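PDB 5MQR: beta-L-arabinobiosidase from Bacteroides thetaiotaomicron, which probably hydrolyses arabinose-containing glycosidic linkages during the breakdown of plant pectin by gut bacteria, and may also have exo-alpha-sialidase activity. Local coordinates for residues V128-T133 with A142-A147; N657-E662 with E670-R675; Q870-M875 with K901-A906; D417-S422 with V441-E446. One frame throughout, in Å; residues are numbered along the deposited sequence.

In the fold
From the N terminus the chain first meets contact 1, which closes a loop between strands 120-123 and 148-157 in the propeller region. Contact 4 follows, about 55 Å away between centres; it packs the turn after strand 416-417 against the hairpin that starts with strand 441-444. Contact 2 comes next, fastening strand 660-662, a border strand that pairs with strand 1053-1061, to helix 666-680. Contact 3 closes the longest of the four loops, within the glycoside hydrolase region. None nests in or crosses another: the four lie in series. Contacts 1 and 3, about 97 Å apart between centres, sit on opposite sides of the chain's centre, whereas contacts 2 and 3 share a side.

Contact 1: residues V128-T133 with A142-A147; sequences VPDGYT and AKDLIA
Val128 spreads its two methyls over the 142-147 segment. With CG1 anti to the backbone N (chi1 179°), that branch meets Ala142 CB at 3.9 Å, while CG2 lies 3.6 Å from Ala147 N, with Leu145 CD2 and Ala147 CB beside it. Asp130 works through its carboxylate: OD1 takes the N-H of Asp144 at 3.0 Å from the syn side, 31° out of the carboxylate plane. A water donates to the same OD1 and to Val128 O and accepts from Leu145 N. Ala142 is held by its backbone, its O accepting from Gly131 N and its N donating to Tyr132 O, both residues of the type II turn that runs from Pro129 to Tyr132. The phenol of Tyr132 leads away to Asn183 O. The loop links two four-stranded sheets, consistent with a connection between propeller blades. Asp130 OD2 and Asp144 OD1 stand 4.3 Å apart; these like charges may repel, a cost that Lys143, its NZ 5.4 Å from Asp130 OD2 and not in contact, could ease only in part.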
loop_
_atom_site.group_PDB
_atom_site.type_symbol
_atom_site.label_atom_id
_atom_site.label_comp_id
_atom_site.label_asym_id
_atom_site.label_seq_id
_atom_site.Cartn_x
_atom_site.Cartn_y
_atom_site.Cartn_z
ATOM N N VAL A 128 51.024 -17.247 12.123
ATOM C CA VAL A 128 51.531 -16.252 13.068
ATOM C C VAL A 128 53.023 -16.559 13.214
ATOM O O VAL A 128 53.371 -17.733 13.386
ATOM C CB VAL A 128 50.856 -16.363 14.449
ATOM C CG1 VAL A 128 51.422 -15.324 15.411
ATOM C CG2 VAL A 128 49.349 -16.220 14.321
ATOM N N PRO A 129 53.914 -15.546 13.104
ATOM C CA PRO A 129 55.332 -15.923 13.206
ATOM C C PRO A 129 55.686 -16.514 14.591
ATOM O O PRO A 129 55.227 -15.999 15.621
ATOM C CB PRO A 129 56.100 -14.610 12.935
ATOM C CG PRO A 129 55.106 -13.593 12.552
ATOM C CD PRO A 129 53.736 -14.097 12.900
ATOM N N ASP A 130 56.442 -17.613 14.583
ATOM C CA ASP A 130 56.998 -18.207 15.800
ATOM C C ASP A 130 57.741 -17.119 16.590
ATOM O O ASP A 130 58.595 -16.431 16.024
ATOM C CB ASP A 130 57.975 -19.349 15.444
ATOM C CG ASP A 130 57.272 -20.664 15.031
ATOM O OD1 ASP A 130 56.028 -20.762 15.002
ATOM O OD2 ASP A 130 57.994 -21.635 14.726
ATOM N N GLY A 131 57.394 -16.945 17.865
ATOM C CA GLY A 131 58.026 -15.947 18.729
ATOM C C GLY A 131 57.206 -14.697 18.977
ATOM O O GLY A 131 57.632 -13.814 19.722
ATOM N N TYR A 132 56.028 -14.614 18.358
ATOM C CA TYR A 132 55.084 -13.518 18.597
ATOM C C TYR A 132 54.614 -13.522 20.053
ATOM O O TYR A 132 54.359 -14.600 20.613
ATOM C CB TYR A 132 53.866 -13.664 17.669
ATOM C CG TYR A 132 52.735 -12.694 17.938
ATOM C CD1 TYR A 132 51.739 -12.995 18.860
ATOM C CD2 TYR A 132 52.665 -11.466 17.269
ATOM C CE1 TYR A 132 50.704 -12.103 19.123
ATOM C CE2 TYR A 132 51.633 -10.567 17.520
ATOM C CZ TYR A 132 50.647 -10.895 18.440
ATOM O OH TYR A 132 49.595 -10.030 18.670
ATOM N N THR A 133 54.474 -12.325 20.634
ATOM C CA THR A 133 54.028 -12.152 22.015
ATOM C C THR A 133 53.042 -11.006 22.072
ATOM O O THR A 133 52.947 -10.218 21.136
ATOM C CB THR A 133 55.211 -11.885 23.010
ATOM O OG1 THR A 133 55.872 -10.666 22.672
ATOM C CG2 THR A 133 56.238 -13.006 22.978
ATOM N N ALA A 142 54.087 -17.645 20.459
ATOM C CA ALA A 142 53.474 -18.336 19.341
ATOM C C ALA A 142 54.396 -19.457 18.955
ATOM O O ALA A 142 55.597 -19.248 18.802
ATOM C CB ALA A 142 53.282 -17.402 18.162
ATOM N N LYS A 143 53.844 -20.654 18.831
ATOM C CA LYS A 143 54.570 -21.730 18.176
ATOM C C LYS A 143 53.611 -22.556 17.336
ATOM O O LYS A 143 52.606 -23.045 17.852
ATOM C CB LYS A 143 55.326 -22.607 19.183
ATOM C CG LYS A 143 56.113 -23.714 18.483
ATOM C CD LYS A 143 57.518 -23.915 19.020
ATOM C CE LYS A 143 58.418 -24.484 17.929
ATOM N NZ LYS A 143 59.612 -25.154 18.514
ATOM N N ASP A 144 53.937 -22.696 16.046
ATOM C CA ASP A 144 53.096 -23.413 15.066
ATOM C C ASP A 144 51.621 -22.972 15.134
ATOM O O ASP A 144 50.707 -23.794 15.053
ATOM C CB ASP A 144 53.222 -24.935 15.271
ATOM C CG ASP A 144 54.658 -25.434 15.119
ATOM O OD1 ASP A 144 55.341 -25.017 14.147
ATOM O OD2 ASP A 144 55.085 -26.250 15.967
ATOM N N LEU A 145 51.429 -21.664 15.299
ATOM C CA LEU A 145 50.127 -21.055 15.501
ATOM C C LEU A 145 49.577 -20.422 14.213
ATOM O O LEU A 145 50.270 -19.666 13.521
ATOM C CB LEU A 145 50.221 -19.986 16.598
ATOM C CG LEU A 145 48.923 -19.310 17.027
ATOM C CD1 LEU A 145 48.003 -20.328 17.695
ATOM C CD2 LEU A 145 49.219 -18.125 17.938
ATOM N N ILE A 146 48.314 -20.728 13.925
ATOM C CA ILE A 146 47.598 -20.170 12.802
ATOM C C ILE A 146 46.815 -18.935 13.293
ATOM O O ILE A 146 46.253 -18.937 14.390
ATOM C CB ILE A 146 46.639 -21.235 12.208
ATOM C CG1 ILE A 146 47.428 -22.445 11.644
ATOM C CG2 ILE A 146 45.676 -20.629 11.180
ATOM C CD1 ILE A 146 48.430 -22.127 10.544
ATOM N N ALA A 147 46.771 -17.893 12.467
ATOM C CA ALA A 147 46.068 -16.657 12.816
ATOM C C ALA A 147 44.560 -16.834 12.809
ATOM O O ALA A 147 44.039 -17.811 12.267
ATOM C CB ALA A 147 46.453 -15.545 11.849
HETATM O O HOH W 1 53.626 -19.680 15.382
#

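Contact 2: residues N657-E662 with E670-R675; sequences NIPLFE and EMYYYR
Tyr672 and Tyr673, adjacent on helix 666-680, reach across to residues 658-661, where strand 660-662, a border strand of a five-stranded antiparallel sheet, packs against the helix that follows it. The polar grip consists of two phenol hydroxyls donating to backbone carbonyls. Tyr672 OH bonds Pro659 O at 2.7 Å from above the carbonyl plane, 70° out of it, whereas Tyr673 OH approaches Phe661 O, also at 2.7 Å, only 18° from that carbonyl's plane. Among the aromatic contacts, Phe661 CB stands squarely over the centre of the Tyr672 ring, 3.5 Å from its centroid, a CH-pi contact. CG of Tyr672 is anti to its own N (chi1 -177°), which carries the ring out from the helix to the strand. The Phe661 ring itself lies oblique to it. A phenylalanine in place of Tyr672 would probably keep that packing but leave Pro659 O without its hydroxyl mate. Apolar contacts complete the interface: Leu660 CD2 lies at the Tyr673 ring edge, and Leu1056 of strand 1053-1061 touches Tyr672. Just before the strand, Ile658 CD1 rests 3.6 Å from Tyr673 CE1.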
loop_
_atom_site.group_PDB
_atom_site.type_symbol
_atom_site.label_atom_id
_atom_site.label_comp_id
_atom_site.label_asym_id
_atom_site.label_seq_id
_atom_site.Cartn_x
_atom_site.Cartn_y
_atom_site.Cartn_z
ATOM N N ASN A 657 -22.239 -0.161 1.895
ATOM C CA ASN A 657 -22.525 0.642 0.713
ATOM C C ASN A 657 -21.519 1.672 0.289
ATOM O O ASN A 657 -21.469 1.972 -0.887
ATOM C CB ASN A 657 -23.883 1.291 0.877
ATOM C CG ASN A 657 -24.983 0.298 0.692
ATOM O OD1 ASN A 657 -25.303 -0.055 -0.440
ATOM N ND2 ASN A 657 -25.516 -0.226 1.798
ATOM N N ILE A 658 -20.719 2.227 1.196
ATOM C CA ILE A 658 -19.925 3.374 0.795
ATOM C C ILE A 658 -18.511 3.069 0.335
ATOM O O ILE A 658 -17.827 2.240 0.938
ATOM C CB ILE A 658 -19.954 4.509 1.826
ATOM C CG1 ILE A 658 -19.274 4.173 3.145
ATOM C CG2 ILE A 658 -21.392 4.943 2.072
ATOM C CD1 ILE A 658 -18.856 5.428 3.882
ATOM N N PRO A 659 -18.061 3.743 -0.748
ATOM C CA PRO A 659 -16.628 3.782 -0.952
ATOM C C PRO A 659 -15.972 4.438 0.254
ATOM O O PRO A 659 -16.607 5.255 0.954
ATOM C CB PRO A 659 -16.460 4.628 -2.232
ATOM C CG PRO A 659 -17.776 4.513 -2.931
ATOM C CD PRO A 659 -18.779 4.453 -1.822
ATOM N N LEU A 660 -14.735 4.071 0.529
ATOM C CA LEU A 660 -14.020 4.645 1.667
ATOM C C LEU A 660 -12.988 5.671 1.220
ATOM O O LEU A 660 -12.372 5.504 0.173
ATOM C CB LEU A 660 -13.359 3.538 2.482
ATOM C CG LEU A 660 -14.302 2.465 3.056
ATOM C CD1 LEU A 660 -13.493 1.325 3.670
ATOM C CD2 LEU A 660 -15.275 3.014 4.090
ATOM N N PHE A 661 -12.788 6.708 2.023
ATOM C CA PHE A 661 -11.896 7.809 1.682
ATOM C C PHE A 661 -11.084 8.229 2.912
ATOM O O PHE A 661 -11.560 8.189 4.028
ATOM C CB PHE A 661 -12.725 9.016 1.151
ATOM C CG PHE A 661 -11.939 10.309 1.012
ATOM C CD1 PHE A 661 -11.134 10.538 -0.084
ATOM C CD2 PHE A 661 -12.005 11.290 1.978
ATOM C CE1 PHE A 661 -10.402 11.719 -0.208
ATOM C CE2 PHE A 661 -11.277 12.467 1.857
ATOM C CZ PHE A 661 -10.463 12.677 0.766
ATOM N N GLU A 662 -9.853 8.641 2.689
ATOM C CA GLU A 662 -9.109 9.369 3.707
ATOM C C GLU A 662 -8.155 10.335 3.080
ATOM O O GLU A 662 -7.700 10.141 1.951
ATOM C CB GLU A 662 -8.310 8.450 4.645
ATOM C CG GLU A 662 -7.207 7.627 3.980
ATOM C CD GLU A 662 -6.242 6.973 4.968
ATOM O OE1 GLU A 662 -6.563 6.846 6.192
ATOM O OE2 GLU A 662 -5.150 6.574 4.503
ATOM N N GLU A 670 -14.104 14.186 7.277
ATOM C CA GLU A 670 -15.323 14.186 8.072
ATOM C C GLU A 670 -16.551 14.445 7.205
ATOM O O GLU A 670 -17.572 13.815 7.411
ATOM C CB GLU A 670 -15.254 15.236 9.183
ATOM C CG GLU A 670 -16.497 15.298 10.053
ATOM C CD GLU A 670 -16.366 16.295 11.185
ATOM O OE1 GLU A 670 -16.141 17.499 10.937
ATOM O OE2 GLU A 670 -16.509 15.874 12.336
HETATM N N MSE A 671 -16.433 15.361 6.249
HETATM C CA MSE A 671 -17.574 15.736 5.384
HETATM C C MSE A 671 -17.917 14.619 4.450
HETATM O O MSE A 671 -19.074 14.425 4.126
HETATM C CB MSE A 671 -17.297 17.011 4.589
HETATM C CG MSE A 671 -18.543 17.652 3.992
HETATM SE SE MSE A 671 -19.887 18.089 5.398
HETATM C CE MSE A 671 -18.713 19.117 6.600
ATOM N N TYR A 672 -16.902 13.877 4.000
ATOM C CA TYR A 672 -17.103 12.704 3.194
ATOM C C TYR A 672 -18.060 11.759 3.895
ATOM O O TYR A 672 -19.077 11.358 3.348
ATOM C CB TYR A 672 -15.766 11.998 2.908
ATOM C CG TYR A 672 -15.951 10.817 2.016
ATOM C CD1 TYR A 672 -15.969 10.958 0.641
ATOM C CD2 TYR A 672 -16.158 9.547 2.552
ATOM C CE1 TYR A 672 -16.171 9.862 -0.178
ATOM C CE2 TYR A 672 -16.359 8.447 1.735
ATOM C CZ TYR A 672 -16.364 8.612 0.372
ATOM O OH TYR A 672 -16.613 7.522 -0.436
ATOM N N TYR A 673 -17.731 11.420 5.128
ATOM C CA TYR A 673 -18.543 10.471 5.874
ATOM C C TYR A 673 -19.874 11.078 6.275
ATOM O O TYR A 673 -20.902 10.395 6.171
ATOM C CB TYR A 673 -17.754 9.861 7.062
ATOM C CG TYR A 673 -16.667 8.970 6.530
ATOM C CD1 TYR A 673 -16.960 7.693 6.048
ATOM C CD2 TYR A 673 -15.358 9.443 6.388
ATOM C CE1 TYR A 673 -15.954 6.895 5.494
ATOM C CE2 TYR A 673 -14.358 8.665 5.835
ATOM C CZ TYR A 673 -14.655 7.400 5.389
ATOM O OH TYR A 673 -13.656 6.654 4.837
ATOM N N TYR A 674 -19.883 12.355 6.667
ATOM C CA TYR A 674 -21.130 12.981 7.059
ATOM C C TYR A 674 -22.190 12.960 5.939
ATOM O O TYR A 674 -23.346 12.676 6.187
ATOM C CB TYR A 674 -20.914 14.425 7.532
ATOM C CG TYR A 674 -22.217 15.168 7.796
ATOM C CD1 TYR A 674 -22.962 14.909 8.932
ATOM C CD2 TYR A 674 -22.717 16.072 6.881
ATOM C CE1 TYR A 674 -24.160 15.551 9.172
ATOM C CE2 TYR A 674 -23.928 16.739 7.107
ATOM C CZ TYR A 674 -24.642 16.468 8.250
ATOM O OH TYR A 674 -25.819 17.124 8.492
ATOM N N ARG A 675 -21.784 13.264 4.723
ATOM C CA ARG A 675 -22.749 13.413 3.631
ATOM C C ARG A 675 -23.316 12.062 3.231
ATOM O O ARG A 675 -24.476 11.992 2.829
ATOM C CB ARG A 675 -22.136 14.137 2.438
ATOM C CG ARG A 675 -21.970 15.648 2.681
ATOM C CD ARG A 675 -23.304 16.380 2.826
ATOM N NE ARG A 675 -24.101 16.228 1.631
ATOM C CZ ARG A 675 -24.253 17.140 0.667
ATOM N NH1 ARG A 675 -23.703 18.361 0.740
ATOM N NH2 ARG A 675 -24.988 16.818 -0.393
#

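Contact 3: residues Q870-M875 with K901-A906; sequences QFFETM and KKYEVA
Phe871 packs closely on Ala906, and this pair, with the rings of Phe872 and Tyr903, makes up the dense side of the contact. The Phe871 ring sets CD1 3.6 Å from Ala906 CB, and at its edge, in plane, CE1 meets Ala906 O at 3.5 Å. Tyr889 adds an edge-to-face ring contact to Phe871, and its hydroxyl bonds Ala906 O. An alanine at Phe871 would strip the ring from Ala906 CB and is likely to open a gap beside Tyr889. The planes of Phe872 and Tyr903 are near parallel, 20° apart, but slid past each other, with centroids 5.4 Å apart, so that Phe872 CZ touches Tyr903 CD1 at 3.8 Å with little overlap. Trp865 meets both rings edge-to-face. The strand side is one arm of a short hairpin, 865-866 with 871-872, that follows helix 843-864; Gln870 and Phe871 both face Asn866 in a G1 beta bulge, within a region related to MGH1-like glycoside hydrolases. The bulge also delivers Gln870 to the exposed flank, where its chain runs out at about a right angle to that of Val905. There the packing rests on one methyl: Val905 CG1 sits between its own N and carbonyl carbon (chi1 73°), 3.5 Å from Gln870 CB and 3.3 Å from Gln870 OE1. A bound 1,2-ethanediol lies about 5 Å from the glutamine side chain.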
loop_
_atom_site.group_PDB
_atom_site.type_symbol
_atom_site.label_atom_id
_atom_site.label_comp_id
_atom_site.label_asym_id
_atom_site.label_seq_id
_atom_site.Cartn_x
_atom_site.Cartn_y
_atom_site.Cartn_z
ATOM N N GLN A 870 -20.155 38.269 -22.122
ATOM C CA GLN A 870 -19.392 37.034 -22.324
ATOM C C GLN A 870 -19.745 36.015 -21.239
ATOM O O GLN A 870 -18.958 35.691 -20.357
ATOM C CB GLN A 870 -17.888 37.322 -22.421
ATOM C CG GLN A 870 -17.551 38.336 -23.500
ATOM C CD GLN A 870 -16.069 38.575 -23.609
ATOM O OE1 GLN A 870 -15.304 37.704 -24.031
ATOM N NE2 GLN A 870 -15.649 39.761 -23.225
ATOM N N PHE A 871 -20.972 35.529 -21.328
ATOM C CA PHE A 871 -21.562 34.690 -20.300
ATOM C C PHE A 871 -22.929 34.181 -20.784
ATOM O O PHE A 871 -23.681 34.919 -21.450
ATOM C CB PHE A 871 -21.743 35.499 -19.005
ATOM C CG PHE A 871 -21.723 34.667 -17.778
ATOM C CD1 PHE A 871 -20.514 34.256 -17.223
ATOM C CD2 PHE A 871 -22.903 34.255 -17.192
ATOM C CE1 PHE A 871 -20.489 33.456 -16.090
ATOM C CE2 PHE A 871 -22.885 33.458 -16.057
ATOM C CZ PHE A 871 -21.675 33.059 -15.506
ATOM N N PHE A 872 -23.233 32.921 -20.479
ATOM C CA PHE A 872 -24.524 32.339 -20.812
ATOM C C PHE A 872 -25.547 32.842 -19.834
ATOM O O PHE A 872 -25.351 32.741 -18.631
ATOM C CB PHE A 872 -24.501 30.814 -20.751
ATOM C CG PHE A 872 -23.739 30.181 -21.868
ATOM C CD1 PHE A 872 -24.272 30.146 -23.141
ATOM C CD2 PHE A 872 -22.488 29.600 -21.643
ATOM C CE1 PHE A 872 -23.571 29.561 -24.176
ATOM C CE2 PHE A 872 -21.789 28.994 -22.680
ATOM C CZ PHE A 872 -22.335 28.979 -23.949
ATOM N N GLU A 873 -26.639 33.378 -20.357
ATOM C CA GLU A 873 -27.647 34.035 -19.541
ATOM C C GLU A 873 -29.055 33.767 -20.073
ATOM O O GLU A 873 -29.248 33.418 -21.242
ATOM C CB GLU A 873 -27.385 35.544 -19.498
ATOM C CG GLU A 873 -26.049 35.927 -18.869
ATOM C CD GLU A 873 -25.807 37.433 -18.812
ATOM O OE1 GLU A 873 -26.720 38.208 -19.152
ATOM O OE2 GLU A 873 -24.686 37.843 -18.406
ATOM N N THR A 874 -30.018 33.937 -19.173
ATOM C CA THR A 874 -31.431 33.804 -19.459
ATOM C C THR A 874 -31.831 34.802 -20.528
ATOM O O THR A 874 -31.348 35.932 -20.539
ATOM C CB THR A 874 -32.260 34.100 -18.205
ATOM O OG1 THR A 874 -31.965 33.126 -17.199
ATOM C CG2 THR A 874 -33.750 34.070 -18.508
HETATM N N MSE A 875 -32.670 34.360 -21.445
HETATM C CA MSE A 875 -33.166 35.236 -22.505
HETATM C C MSE A 875 -34.592 35.510 -22.092
HETATM O O MSE A 875 -35.407 34.590 -21.974
HETATM C CB MSE A 875 -32.881 34.500 -23.822
HETATM C CG MSE A 875 -33.161 35.222 -25.136
HETATM SE SE MSE A 875 -32.268 36.990 -25.303
HETATM C CE MSE A 875 -30.366 36.658 -25.268
ATOM N N LYS A 901 -12.025 29.442 -27.662
ATOM C CA LYS A 901 -11.501 30.285 -26.576
ATOM C C LYS A 901 -12.494 31.275 -25.996
ATOM O O LYS A 901 -12.396 31.620 -24.825
ATOM C CB LYS A 901 -10.261 31.075 -27.039
ATOM C CG LYS A 901 -8.971 30.269 -26.965
ATOM C CD LYS A 901 -8.463 30.152 -25.529
ATOM C CE LYS A 901 -7.468 29.004 -25.339
ATOM N NZ LYS A 901 -6.254 29.206 -26.181
ATOM N N LYS A 902 -13.434 31.744 -26.810
ATOM C CA LYS A 902 -14.336 32.793 -26.362
ATOM C C LYS A 902 -15.220 32.427 -25.168
ATOM O O LYS A 902 -15.505 33.295 -24.380
ATOM C CB LYS A 902 -15.188 33.365 -27.502
ATOM C CG LYS A 902 -16.199 32.412 -28.117
ATOM C CD LYS A 902 -17.246 33.215 -28.874
ATOM C CE LYS A 902 -18.129 32.341 -29.746
ATOM N NZ LYS A 902 -19.490 32.938 -29.811
ATOM N N TYR A 903 -15.617 31.161 -25.015
ATOM C CA TYR A 903 -16.460 30.762 -23.867
ATOM C C TYR A 903 -15.686 30.698 -22.544
ATOM O O TYR A 903 -16.294 30.905 -21.503
ATOM C CB TYR A 903 -17.202 29.454 -24.124
ATOM C CG TYR A 903 -18.094 29.480 -25.338
ATOM C CD1 TYR A 903 -19.159 30.370 -25.428
ATOM C CD2 TYR A 903 -17.882 28.601 -26.407
ATOM C CE1 TYR A 903 -19.977 30.390 -26.544
ATOM C CE2 TYR A 903 -18.694 28.620 -27.527
ATOM C CZ TYR A 903 -19.743 29.514 -27.592
ATOM O OH TYR A 903 -20.546 29.542 -28.724
ATOM N N GLU A 904 -14.373 30.433 -22.600
ATOM C CA GLU A 904 -13.480 30.350 -21.399
ATOM C C GLU A 904 -13.677 31.498 -20.429
ATOM O O GLU A 904 -13.732 31.307 -19.221
ATOM C CB GLU A 904 -11.977 30.386 -21.760
ATOM C CG GLU A 904 -11.373 29.106 -22.323
ATOM C CD GLU A 904 -9.828 29.028 -22.211
ATOM O OE1 GLU A 904 -9.217 29.648 -21.300
ATOM O OE2 GLU A 904 -9.220 28.296 -23.040
ATOM N N VAL A 905 -13.746 32.697 -20.979
ATOM C CA VAL A 905 -13.742 33.905 -20.178
ATOM C C VAL A 905 -14.865 33.913 -19.115
ATOM O O VAL A 905 -14.675 34.492 -18.065
ATOM C CB VAL A 905 -13.777 35.148 -21.086
ATOM C CG1 VAL A 905 -15.149 35.318 -21.693
ATOM C CG2 VAL A 905 -13.382 36.401 -20.329
ATOM N N ALA A 906 -15.994 33.238 -19.359
ATOM C CA ALA A 906 -17.047 33.061 -18.336
ATOM C C ALA A 906 -16.543 32.531 -16.985
ATOM O O ALA A 906 -17.005 32.933 -15.921
ATOM C CB ALA A 906 -18.159 32.154 -18.862
#

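Contact 4: residues D417-S422 with V441-E446; sequences DDFSKS and VSLEGE
Asp418 OD1 takes two bonds from Ser420, the residue that lies against Gly445 and Glu446: one from OG at 2.7 Å and a longer one from the backbone N at 3.3 Å. Both come from the same face of the carboxylate, and the second makes an Asx turn. Ser420 OG can join in because it stands between its own N and carbonyl carbon (chi1 69°). No direct hydrogen bond spans the two segments. Instead a water accepts from Phe419 N at 2.9 Å and donates to Glu446 O at 2.7 Å, while Ser420 CA directs a C-H at Gly445 O, 3.4 Å away. Glu446 O also sits at the edge of the Phe419 ring, near CD2. The apolar part belongs to Leu443, whose two methyls touch different residues of the turn: CD2 meets Phe419 CB at 3.8 Å and CD1 meets Ser422 CB at the same distance. Residues 419-421 form a short 3-10 segment one residue after strand 416-417, which pairs with strand 600-610. Leu443 lies on strand 441-444, hairpin partner of strand 447-452, and Leu448 of that second strand touches both Phe419 and Leu443, while Trp431 of strand 431-435 meets the Phe419 ring.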
loop_
_atom_site.group_PDB
_atom_site.type_symbol
_atom_site.label_atom_id
_atom_site.label_comp_id
_atom_site.label_asym_id
_atom_site.label_seq_id
_atom_site.Cartn_x
_atom_site.Cartn_y
_atom_site.Cartn_z
ATOM N N ASP A 417 -3.682 -18.274 -6.894
ATOM C CA ASP A 417 -2.323 -18.512 -7.312
ATOM C C ASP A 417 -2.275 -19.777 -8.130
ATOM O O ASP A 417 -2.747 -20.831 -7.701
ATOM C CB ASP A 417 -1.403 -18.668 -6.098
ATOM C CG ASP A 417 -1.423 -17.449 -5.158
ATOM O OD1 ASP A 417 -1.993 -16.376 -5.466
ATOM O OD2 ASP A 417 -0.846 -17.591 -4.061
ATOM N N ASP A 418 -1.717 -19.648 -9.326
ATOM C CA ASP A 418 -1.453 -20.757 -10.223
ATOM C C ASP A 418 0.068 -20.798 -10.382
ATOM O O ASP A 418 0.647 -19.945 -11.044
ATOM C CB ASP A 418 -2.190 -20.493 -11.539
ATOM C CG ASP A 418 -1.964 -21.565 -12.598
ATOM O OD1 ASP A 418 -1.202 -22.519 -12.341
ATOM O OD2 ASP A 418 -2.551 -21.416 -13.713
ATOM N N PHE A 419 0.699 -21.790 -9.759
ATOM C CA PHE A 419 2.169 -21.863 -9.712
ATOM C C PHE A 419 2.819 -22.207 -11.057
ATOM O O PHE A 419 3.996 -21.937 -11.242
ATOM C CB PHE A 419 2.642 -22.835 -8.634
ATOM C CG PHE A 419 2.174 -22.478 -7.255
ATOM C CD1 PHE A 419 2.529 -21.261 -6.679
ATOM C CD2 PHE A 419 1.362 -23.355 -6.528
ATOM C CE1 PHE A 419 2.076 -20.917 -5.414
ATOM C CE2 PHE A 419 0.912 -23.016 -5.265
ATOM C CZ PHE A 419 1.273 -21.794 -4.703
ATOM N N SER A 420 2.045 -22.769 -11.991
ATOM C CA SER A 420 2.522 -23.075 -13.356
ATOM C C SER A 420 2.861 -21.795 -14.112
ATOM O O SER A 420 3.640 -21.819 -15.053
ATOM C CB SER A 420 1.483 -23.897 -14.148
ATOM O OG SER A 420 0.339 -23.124 -14.454
ATOM N N LYS A 421 2.291 -20.680 -13.684
ATOM C CA LYS A 421 2.633 -19.384 -14.260
ATOM C C LYS A 421 3.993 -18.843 -13.811
ATOM O O LYS A 421 4.425 -17.803 -14.319
ATOM C CB LYS A 421 1.530 -18.354 -13.951
ATOM C CG LYS A 421 0.210 -18.642 -14.656
ATOM C CD LYS A 421 -0.758 -17.482 -14.417
ATOM C CE LYS A 421 -2.153 -17.728 -14.998
ATOM N NZ LYS A 421 -3.098 -16.735 -14.405
ATOM N N SER A 422 4.653 -19.516 -12.865
ATOM C CA SER A 422 5.955 -19.081 -12.359
ATOM C C SER A 422 7.001 -20.090 -12.754
ATOM O O SER A 422 6.806 -21.289 -12.571
ATOM C CB SER A 422 5.894 -18.935 -10.850
ATOM O OG SER A 422 4.999 -17.894 -10.506
ATOM N N VAL A 441 12.445 -25.524 -0.774
ATOM C CA VAL A 441 11.184 -25.229 -1.411
ATOM C C VAL A 441 11.441 -25.002 -2.901
ATOM O O VAL A 441 12.396 -24.335 -3.251
ATOM C CB VAL A 441 10.559 -23.980 -0.762
ATOM C CG1 VAL A 441 9.324 -23.522 -1.531
ATOM C CG2 VAL A 441 10.238 -24.270 0.693
ATOM N N SER A 442 10.591 -25.543 -3.769
ATOM C CA SER A 442 10.804 -25.436 -5.201
ATOM C C SER A 442 9.489 -25.525 -5.941
ATOM O O SER A 442 8.481 -25.870 -5.349
ATOM C CB SER A 442 11.734 -26.573 -5.698
ATOM O OG SER A 442 11.128 -27.841 -5.438
ATOM N N LEU A 443 9.525 -25.246 -7.244
ATOM C CA LEU A 443 8.370 -25.433 -8.116
ATOM C C LEU A 443 8.493 -26.699 -8.953
ATOM O O LEU A 443 9.586 -27.112 -9.331
ATOM C CB LEU A 443 8.208 -24.237 -9.042
ATOM C CG LEU A 443 7.795 -22.944 -8.335
ATOM C CD1 LEU A 443 7.918 -21.747 -9.269
ATOM C CD2 LEU A 443 6.385 -23.057 -7.798
ATOM N N GLU A 444 7.353 -27.309 -9.222
ATOM C CA GLU A 444 7.266 -28.459 -10.093
ATOM C C GLU A 444 5.954 -28.327 -10.859
ATOM O O GLU A 444 4.925 -28.899 -10.490
ATOM C CB GLU A 444 7.325 -29.749 -9.269
ATOM C CG GLU A 444 7.265 -31.050 -10.068
ATOM C CD GLU A 444 7.133 -32.266 -9.161
ATOM O OE1 GLU A 444 8.132 -32.649 -8.526
ATOM O OE2 GLU A 444 6.019 -32.845 -9.059
ATOM N N GLY A 445 6.014 -27.544 -11.934
ATOM C CA GLY A 445 4.840 -27.250 -12.752
ATOM C C GLY A 445 3.784 -26.514 -11.945
ATOM O O GLY A 445 4.044 -25.421 -11.430
ATOM N N GLU A 446 2.625 -27.153 -11.787
ATOM C CA GLU A 446 1.468 -26.574 -11.077
ATOM C C GLU A 446 1.691 -26.562 -9.544
ATOM O O GLU A 446 0.932 -25.927 -8.815
ATOM C CB GLU A 446 0.168 -27.353 -11.453
ATOM C CG GLU A 446 -0.008 -28.689 -10.708
ATOM C CD GLU A 446 -0.980 -29.695 -11.351
ATOM O OE1 GLU A 446 -0.688 -30.136 -12.487
ATOM O OE2 GLU A 446 -2.001 -30.105 -10.699
HETATM O O HOH W 2 -0.948 -24.044 -8.943
HETATM O O HOH W 3 6.140 -23.869 -12.195
#